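Local coordinates for putative secreted cellulose binding protein (Streptomyces coelicolor, PDB 4OY7) that acts as a copper-dependent lytic polysaccharide monooxygenase that cleaves cellulose oxidatively, the chain here being its catalytic domain, at residues A[114-119]-A[135-140]; A[12-17]-A[88-93]; A[50-55]-A[72-77]. All blocks are in the same frame, centred on the assembly; numbering follows the deposited sequence.

Overall arrangement
All three contacts reach one mixed sheet of the catalytic domain, but at well separated places: their centres lie 20 to 22 Å from one another, and no two touch. Along the chain contact 2 opens first, with helix 10-18; both segments of contact 3 follow before contact 2 closes at the start of strand 92-94, and contact 1 comes last. Strands 51-52 and 92-94 both flank strand 184-193, which pairs with 168-178; that strand in turn pairs with 112-119, whose other neighbour is 134-141. Contact 1 thus builds the sheet itself, contact 2 joins helix 10-18 to the chain entering strand 92-94, and contact 3 lies beside the copper site.

Contact 1: residues A[114-119]-A[135-140]; sequences FRVYLT and ELIQTV
Y117 lies across L136, a non-hydrogen-bonded pair of two antiparallel strands. Its CB starts 3.5 Å from E135 O; CG then passes L136 CA, CD2 comes by L136 N at 3.5 Å, and CE2 rests 3.8 Å from L136 CB. CZ, like CE2, is 3.9 Å from L136 CD1, which sits over the centre of one ring face, 3.9 Å from the centroid and 13° off the normal, a CH-pi contact. A chi1 of -179° in L136, CG opposite the backbone N, brings that methyl there. Replacing Y117 with an alanine is likely to leave the L136 methyl without its aromatic face and open a gap beside it.

Next to this pair is a classic beta bulge: I137 and Q138 both face V116, whose O accepts a straight bond from I137 N (2.9 Å) and a weak one from Q138 N (3.3 Å). Beyond the bulge, F114 and V140 form a hydrogen-bonded pair. On the other face from Y117, Q138 carries its amide to W158 and D159, which belong to the facing sheet of the beta-sandwich. Strand 168-178 pairs with the far side of 112-119, while 134-141 has no other partner in the sheet.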
# COMPACT_ATOMS: atom_id res chain seq x y z
N PHE A 114 9.51 -0.93 -8.40
CA PHE A 114 8.37 -1.30 -7.61
C PHE A 114 8.25 -2.82 -7.60
O PHE A 114 8.01 -3.45 -8.64
CB PHE A 114 7.13 -0.66 -8.20
CG PHE A 114 7.13 0.83 -8.11
CD1 PHE A 114 7.67 1.60 -9.13
CD2 PHE A 114 6.60 1.47 -7.01
CE1 PHE A 114 7.68 2.99 -9.06
CE2 PHE A 114 6.62 2.86 -6.92
CZ PHE A 114 7.16 3.62 -7.94
N ARG A 115 8.41 -3.39 -6.41
CA ARG A 115 8.30 -4.85 -6.23
C ARG A 115 6.91 -5.11 -5.76
O ARG A 115 6.54 -4.66 -4.66
CB ARG A 115 9.30 -5.33 -5.19
CG ARG A 115 10.74 -5.17 -5.62
CD ARG A 115 11.72 -5.47 -4.53
NE ARG A 115 13.10 -5.18 -4.90
CZ ARG A 115 14.12 -5.29 -4.07
NH1 ARG A 115 13.93 -5.73 -2.81
NH2 ARG A 115 15.35 -5.01 -4.51
N VAL A 116 6.16 -5.86 -6.57
CA VAL A 116 4.73 -6.06 -6.35
C VAL A 116 4.46 -7.52 -5.96
O VAL A 116 4.82 -8.45 -6.68
CB VAL A 116 3.92 -5.69 -7.61
CG1 VAL A 116 2.43 -5.93 -7.38
CG2 VAL A 116 4.21 -4.23 -8.07
N TYR A 117 3.79 -7.69 -4.82
CA TYR A 117 3.50 -9.01 -4.22
C TYR A 117 2.02 -9.25 -3.96
O TYR A 117 1.29 -8.32 -3.63
CB TYR A 117 4.24 -9.20 -2.89
CG TYR A 117 5.73 -8.94 -2.87
CD1 TYR A 117 6.23 -7.65 -2.88
CD2 TYR A 117 6.62 -9.98 -2.74
CE1 TYR A 117 7.61 -7.41 -2.80
CE2 TYR A 117 7.99 -9.77 -2.67
CZ TYR A 117 8.48 -8.47 -2.68
OH TYR A 117 9.87 -8.31 -2.62
N LEU A 118 1.60 -10.50 -4.03
CA LEU A 118 0.19 -10.84 -3.74
C LEU A 118 0.15 -11.96 -2.71
O LEU A 118 0.91 -12.89 -2.78
CB LEU A 118 -0.50 -11.30 -5.00
CG LEU A 118 -1.97 -11.70 -4.94
CD1 LEU A 118 -2.87 -10.51 -4.59
CD2 LEU A 118 -2.37 -12.30 -6.28
N THR A 119 -0.74 -11.81 -1.74
CA THR A 119 -0.95 -12.83 -0.74
C THR A 119 -1.40 -14.11 -1.41
O THR A 119 -2.17 -14.13 -2.36
CB THR A 119 -1.94 -12.39 0.36
OG1 THR A 119 -3.19 -11.99 -0.23
CG2 THR A 119 -1.33 -11.28 1.19
N GLU A 135 3.74 -13.60 -2.47
CA GLU A 135 4.47 -14.02 -3.67
C GLU A 135 4.73 -12.81 -4.57
O GLU A 135 3.80 -12.06 -4.90
CB GLU A 135 3.67 -15.08 -4.44
CG GLU A 135 3.55 -16.38 -3.67
CD GLU A 135 2.81 -17.48 -4.42
OE1 GLU A 135 1.72 -17.21 -4.99
OE2 GLU A 135 3.32 -18.63 -4.38
N LEU A 136 6.00 -12.63 -4.94
CA LEU A 136 6.42 -11.62 -5.90
C LEU A 136 5.87 -11.96 -7.25
O LEU A 136 6.19 -13.02 -7.80
CB LEU A 136 7.95 -11.54 -5.99
CG LEU A 136 8.53 -10.49 -6.95
CD1 LEU A 136 8.25 -9.05 -6.49
CD2 LEU A 136 10.02 -10.72 -7.15
N ILE A 137 5.05 -11.07 -7.80
CA ILE A 137 4.36 -11.32 -9.08
C ILE A 137 4.79 -10.37 -10.20
O ILE A 137 4.60 -10.67 -11.37
CB ILE A 137 2.82 -11.36 -8.92
CG1 ILE A 137 2.21 -10.07 -8.42
CG2 ILE A 137 2.40 -12.53 -8.02
CD1 ILE A 137 0.69 -10.07 -8.54
N GLN A 138 5.45 -9.27 -9.86
CA GLN A 138 5.92 -8.31 -10.84
C GLN A 138 6.96 -7.38 -10.23
O GLN A 138 6.86 -7.02 -9.07
CB GLN A 138 4.68 -7.56 -11.39
CG GLN A 138 4.87 -6.16 -11.87
CD GLN A 138 3.55 -5.49 -12.23
OE1 GLN A 138 2.83 -4.96 -11.37
NE2 GLN A 138 3.27 -5.49 -13.49
N THR A 139 7.99 -7.01 -11.00
CA THR A 139 8.85 -5.89 -10.59
C THR A 139 8.82 -4.90 -11.72
O THR A 139 8.99 -5.31 -12.85
CB THR A 139 10.30 -6.29 -10.23
OG1 THR A 139 10.26 -7.29 -9.19
CG2 THR A 139 11.09 -5.11 -9.71
N VAL A 140 8.56 -3.63 -11.42
CA VAL A 140 8.41 -2.58 -12.44
C VAL A 140 9.53 -1.57 -12.25
O VAL A 140 9.57 -0.84 -11.25
CB VAL A 140 7.05 -1.86 -12.30
CG1 VAL A 140 6.86 -0.82 -13.40
CG2 VAL A 140 5.95 -2.89 -12.31
O HOH W 1 -0.03 -15.05 -4.56

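Contact 2: residues A[12-17]-A[88-93]; sequences YLCQLD and DWPRTH
The sulfur of C14, already spent in a disulfide with C32, also meets the rim of an indole: C14 SG sits 3.6 Å from W89 CZ3 and in the plane of the ring, 88° off the normal at the centroid of the six-membered ring. This is a Cys sulfur-aromatic contact of the edge type. The sulfur therefore faces ring C-H groups and not the pi cloud, and a weak attraction between its lone pairs and those slightly positive hydrogens is likely. It joins helix 10-18, in the helical insert of this lytic polysaccharide monooxygenase, to the chain leading into strand 92-94 of the beta-sandwich.

Placement of the sulfur follows from C14 chi1 of -79°, which puts SG anti to the carbonyl carbon, where it meets the indole edge. On the side away from CZ3, W89 NE1 donates to A84 O; R10 adds a cation-pi contact with the ring. With a disulfide on the sulfur and a hydrogen bond on the indole nitrogen, both groups are probably restrained from turning.

One residue earlier, L13 meets P90, the two side chains sliding past each other in opposite directions. L13 CB and L13 CD1 each lie 4.0 Å from P90 CB, a purely apolar contact, and P90 also touches C32 of helix 30-39, the other half of the disulfide. No hydrogen bond crosses between the segments 12-17 and 88-93, so apolar contact, the sulfur-aromatic one included, carries the junction. Past the proline, T92 begins the strand and bonds through its backbone with D190 and V192 of strand 184-193. L13 CD1 stands 4.4 Å from T92 OG1.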
# COMPACT_ATOMS: atom_id res chain seq x y z
N TYR A 12 -3.94 5.50 1.94
CA TYR A 12 -4.53 6.31 0.89
C TYR A 12 -6.05 6.20 0.89
O TYR A 12 -6.74 7.18 0.88
CB TYR A 12 -3.95 5.93 -0.48
CG TYR A 12 -4.52 6.74 -1.61
CD1 TYR A 12 -4.29 8.12 -1.69
CD2 TYR A 12 -5.33 6.15 -2.58
CE1 TYR A 12 -4.81 8.88 -2.73
CE2 TYR A 12 -5.85 6.91 -3.61
CZ TYR A 12 -5.60 8.26 -3.68
OH TYR A 12 -6.16 9.01 -4.74
N LEU A 13 -6.56 4.98 0.94
CA LEU A 13 -8.02 4.82 0.98
C LEU A 13 -8.61 5.40 2.25
O LEU A 13 -9.71 5.91 2.22
CB LEU A 13 -8.43 3.37 0.82
CG LEU A 13 -8.13 2.72 -0.54
CD1 LEU A 13 -8.68 1.31 -0.62
CD2 LEU A 13 -8.65 3.55 -1.71
N CYS A 14 -7.89 5.29 3.35
CA CYS A 14 -8.43 5.83 4.58
C CYS A 14 -8.46 7.36 4.54
O CYS A 14 -9.43 7.99 5.01
CB CYS A 14 -7.69 5.30 5.80
SG CYS A 14 -8.21 3.62 6.28
N GLN A 15 -7.45 7.97 3.95
CA GLN A 15 -7.45 9.41 3.86
C GLN A 15 -8.55 9.90 2.90
O GLN A 15 -9.15 10.94 3.16
CB GLN A 15 -6.06 9.94 3.53
CG GLN A 15 -5.61 9.83 2.09
CD GLN A 15 -5.99 11.03 1.24
OE1 GLN A 15 -6.12 12.13 1.72
NE2 GLN A 15 -6.13 10.81 -0.06
N LEU A 16 -8.83 9.16 1.82
CA LEU A 16 -9.98 9.50 0.95
C LEU A 16 -11.28 9.38 1.69
O LEU A 16 -12.14 10.21 1.53
CB LEU A 16 -10.07 8.62 -0.29
CG LEU A 16 -8.98 8.82 -1.33
CD1 LEU A 16 -9.22 7.77 -2.42
CD2 LEU A 16 -8.93 10.24 -1.90
N ASP A 17 -11.42 8.32 2.49
CA ASP A 17 -12.61 8.13 3.32
C ASP A 17 -12.80 9.22 4.38
O ASP A 17 -13.92 9.51 4.76
CB ASP A 17 -12.53 6.75 4.00
CG ASP A 17 -13.79 6.40 4.75
OD1 ASP A 17 -13.70 6.16 5.97
OD2 ASP A 17 -14.85 6.34 4.09
N ASP A 88 -12.24 -5.62 7.64
CA ASP A 88 -13.19 -4.53 7.36
C ASP A 88 -12.52 -3.26 6.82
O ASP A 88 -13.19 -2.23 6.71
CB ASP A 88 -14.12 -4.25 8.57
CG ASP A 88 -13.38 -3.85 9.85
OD1 ASP A 88 -12.13 -3.99 9.90
OD2 ASP A 88 -14.05 -3.33 10.77
N TRP A 89 -11.24 -3.31 6.45
CA TRP A 89 -10.59 -2.19 5.79
C TRP A 89 -11.29 -1.92 4.45
O TRP A 89 -11.96 -2.81 3.90
CB TRP A 89 -9.13 -2.51 5.48
CG TRP A 89 -8.19 -2.57 6.64
CD1 TRP A 89 -7.73 -3.69 7.28
CD2 TRP A 89 -7.54 -1.46 7.27
NE1 TRP A 89 -6.85 -3.35 8.27
CE2 TRP A 89 -6.73 -1.98 8.31
CE3 TRP A 89 -7.60 -0.08 7.10
CZ2 TRP A 89 -5.91 -1.16 9.12
CZ3 TRP A 89 -6.81 0.73 7.90
CH2 TRP A 89 -6.00 0.18 8.94
N PRO A 90 -11.19 -0.68 3.94
CA PRO A 90 -11.68 -0.44 2.59
C PRO A 90 -10.95 -1.31 1.60
O PRO A 90 -9.80 -1.61 1.82
CB PRO A 90 -11.33 1.04 2.35
CG PRO A 90 -11.14 1.62 3.69
CD PRO A 90 -10.59 0.52 4.53
N ARG A 91 -11.59 -1.71 0.51
CA ARG A 91 -10.91 -2.57 -0.43
C ARG A 91 -11.34 -2.28 -1.86
O ARG A 91 -12.42 -1.75 -2.11
CB ARG A 91 -11.13 -4.05 -0.12
CG ARG A 91 -12.54 -4.61 -0.32
CD ARG A 91 -12.72 -6.02 0.26
NE ARG A 91 -12.39 -5.98 1.68
CZ ARG A 91 -11.25 -6.41 2.22
NH1 ARG A 91 -11.02 -6.19 3.51
NH2 ARG A 91 -10.33 -7.06 1.51
N THR A 92 -10.49 -2.70 -2.77
CA THR A 92 -10.72 -2.59 -4.19
C THR A 92 -11.20 -3.94 -4.73
O THR A 92 -10.58 -4.97 -4.49
CB THR A 92 -9.45 -2.17 -4.92
OG1 THR A 92 -8.97 -0.93 -4.36
CG2 THR A 92 -9.71 -1.96 -6.42
N HIS A 93 -12.29 -3.88 -5.49
CA HIS A 93 -12.88 -5.07 -6.08
C HIS A 93 -12.21 -5.33 -7.42
O HIS A 93 -12.17 -4.45 -8.29
CB HIS A 93 -14.40 -4.85 -6.21
CG HIS A 93 -15.08 -4.75 -4.89
ND1 HIS A 93 -15.92 -5.73 -4.40
CD2 HIS A 93 -15.03 -3.79 -3.93
CE1 HIS A 93 -16.35 -5.38 -3.20
NE2 HIS A 93 -15.82 -4.22 -2.88

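Contact 3: residues A[50-55]-A[72-77]; sequences VLDSNA and GDRSPY
L51 and S75 bring their backbones together without a direct hydrogen bond: their CA atoms are 5.0 Å apart, and L51 O points at S75 CA from 3.0 Å, while S75 N makes a poor angle to the same oxygen. Beside this approach, the side chain of L51 crosses P76 at about a right angle, with L51 CD1 3.8 Å from P76 CD. CG of the leucine stands between the backbone N and the carbonyl carbon (chi1 68°), which brings the end of the side chain nearer the proline.

L51 itself lies beside the copper site of the monooxygenase: it touches H1, a copper ligand, and E183, and its side chain is about 6 Å from the copper ion. Each segment also carries a side-chain turn. D52 begins an Asx turn within a type I beta turn ending at A55, D52 OD2 accepting from N54 N at 2.9 Å, from well above the carboxylate plane. S75 begins an ST turn, with S75 OG accepting from Y77 N.

D52 and R74 run side by side, pointing the same way. D52 OD1 lies 3.5 Å from R74 CD, so the carboxylate first meets the arginine's carbon chain; the guanidinium is too distant for a salt bridge, its plane only 23° from that of the carboxylate. Water 2 closes the distance, donating to D52 OD1 and accepting from R74 NH1 in the guanidinium plane. Y62 completes the pair: its hydroxyl bonds to D52 OD1, its backbone O takes R74 NH1, and its ring makes a cation-pi contact with the arginine. Between the backbones, water 3 accepts from S53 N at 2.9 Å and donates to R74 O at 2.6 Å.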
# COMPACT_ATOMS: atom_id res chain seq x y z
N VAL A 50 5.06 6.32 4.18
CA VAL A 50 5.29 5.03 4.83
C VAL A 50 6.66 4.49 4.38
O VAL A 50 6.77 3.71 3.43
CB VAL A 50 4.18 4.01 4.51
CG1 VAL A 50 4.34 2.82 5.43
CG2 VAL A 50 2.81 4.62 4.75
N LEU A 51 7.71 4.91 5.07
CA LEU A 51 9.06 4.79 4.58
C LEU A 51 10.01 4.29 5.66
O LEU A 51 9.76 4.42 6.85
CB LEU A 51 9.52 6.15 4.01
CG LEU A 51 9.73 7.30 5.01
CD1 LEU A 51 11.14 7.36 5.58
CD2 LEU A 51 9.44 8.62 4.30
N ASP A 52 11.09 3.66 5.22
CA ASP A 52 12.20 3.29 6.09
C ASP A 52 13.42 3.85 5.36
O ASP A 52 13.75 3.40 4.26
CB ASP A 52 12.31 1.77 6.25
CG ASP A 52 13.54 1.32 7.04
OD1 ASP A 52 13.67 0.08 7.20
OD2 ASP A 52 14.33 2.16 7.51
N SER A 53 14.08 4.82 5.99
CA SER A 53 15.30 5.44 5.45
C SER A 53 16.46 4.49 5.19
O SER A 53 17.37 4.85 4.43
CB SER A 53 15.85 6.51 6.41
OG SER A 53 14.82 7.39 6.76
N ASN A 54 16.46 3.33 5.84
CA ASN A 54 17.59 2.41 5.82
C ASN A 54 17.28 1.03 5.29
O ASN A 54 18.10 0.11 5.44
CB ASN A 54 18.17 2.30 7.23
CG ASN A 54 18.76 3.60 7.70
OD1 ASN A 54 19.80 4.05 7.19
ND2 ASN A 54 18.09 4.24 8.65
N ALA A 55 16.11 0.83 4.70
CA ALA A 55 15.77 -0.51 4.25
C ALA A 55 16.71 -1.06 3.19
O ALA A 55 17.10 -2.21 3.24
CB ALA A 55 14.34 -0.54 3.77
N GLY A 72 7.95 -1.53 8.85
CA GLY A 72 8.67 -2.06 10.02
C GLY A 72 8.63 -1.16 11.23
O GLY A 72 9.40 -1.35 12.19
N ASP A 73 7.67 -0.23 11.24
CA ASP A 73 7.57 0.80 12.28
C ASP A 73 8.82 1.66 12.40
O ASP A 73 9.15 2.16 13.47
CB ASP A 73 7.14 0.18 13.63
CG ASP A 73 5.74 -0.39 13.56
OD1 ASP A 73 4.81 0.31 13.07
OD2 ASP A 73 5.56 -1.55 13.94
N ARG A 74 9.49 1.85 11.27
CA ARG A 74 10.72 2.65 11.21
C ARG A 74 10.57 4.02 10.54
O ARG A 74 11.56 4.71 10.37
CB ARG A 74 11.83 1.84 10.54
CG ARG A 74 12.26 0.62 11.33
CD ARG A 74 13.52 0.03 10.73
NE ARG A 74 14.03 -1.10 11.50
CZ ARG A 74 13.84 -2.40 11.22
NH1 ARG A 74 13.13 -2.86 10.17
NH2 ARG A 74 14.42 -3.29 12.04
N SER A 75 9.35 4.41 10.18
CA SER A 75 9.15 5.71 9.50
C SER A 75 9.19 6.85 10.51
O SER A 75 9.21 6.61 11.73
CB SER A 75 7.81 5.73 8.75
OG SER A 75 6.77 6.21 9.57
N PRO A 76 9.16 8.09 10.03
CA PRO A 76 9.06 9.24 10.93
C PRO A 76 7.72 9.39 11.66
O PRO A 76 7.60 10.29 12.49
CB PRO A 76 9.24 10.44 9.99
CG PRO A 76 9.75 9.90 8.71
CD PRO A 76 9.25 8.49 8.62
N TYR A 77 6.72 8.57 11.30
CA TYR A 77 5.36 8.70 11.79
C TYR A 77 4.84 7.37 12.33
O TYR A 77 5.39 6.29 12.02
CB TYR A 77 4.43 9.18 10.66
CG TYR A 77 4.92 10.44 10.02
CD1 TYR A 77 4.96 11.63 10.74
CD2 TYR A 77 5.38 10.45 8.72
CE1 TYR A 77 5.43 12.79 10.18
CE2 TYR A 77 5.90 11.60 8.14
CZ TYR A 77 5.89 12.77 8.89
OH TYR A 77 6.37 13.93 8.34
O HOH W 2 11.67 -1.55 8.24
O HOH W 3 13.27 5.71 8.61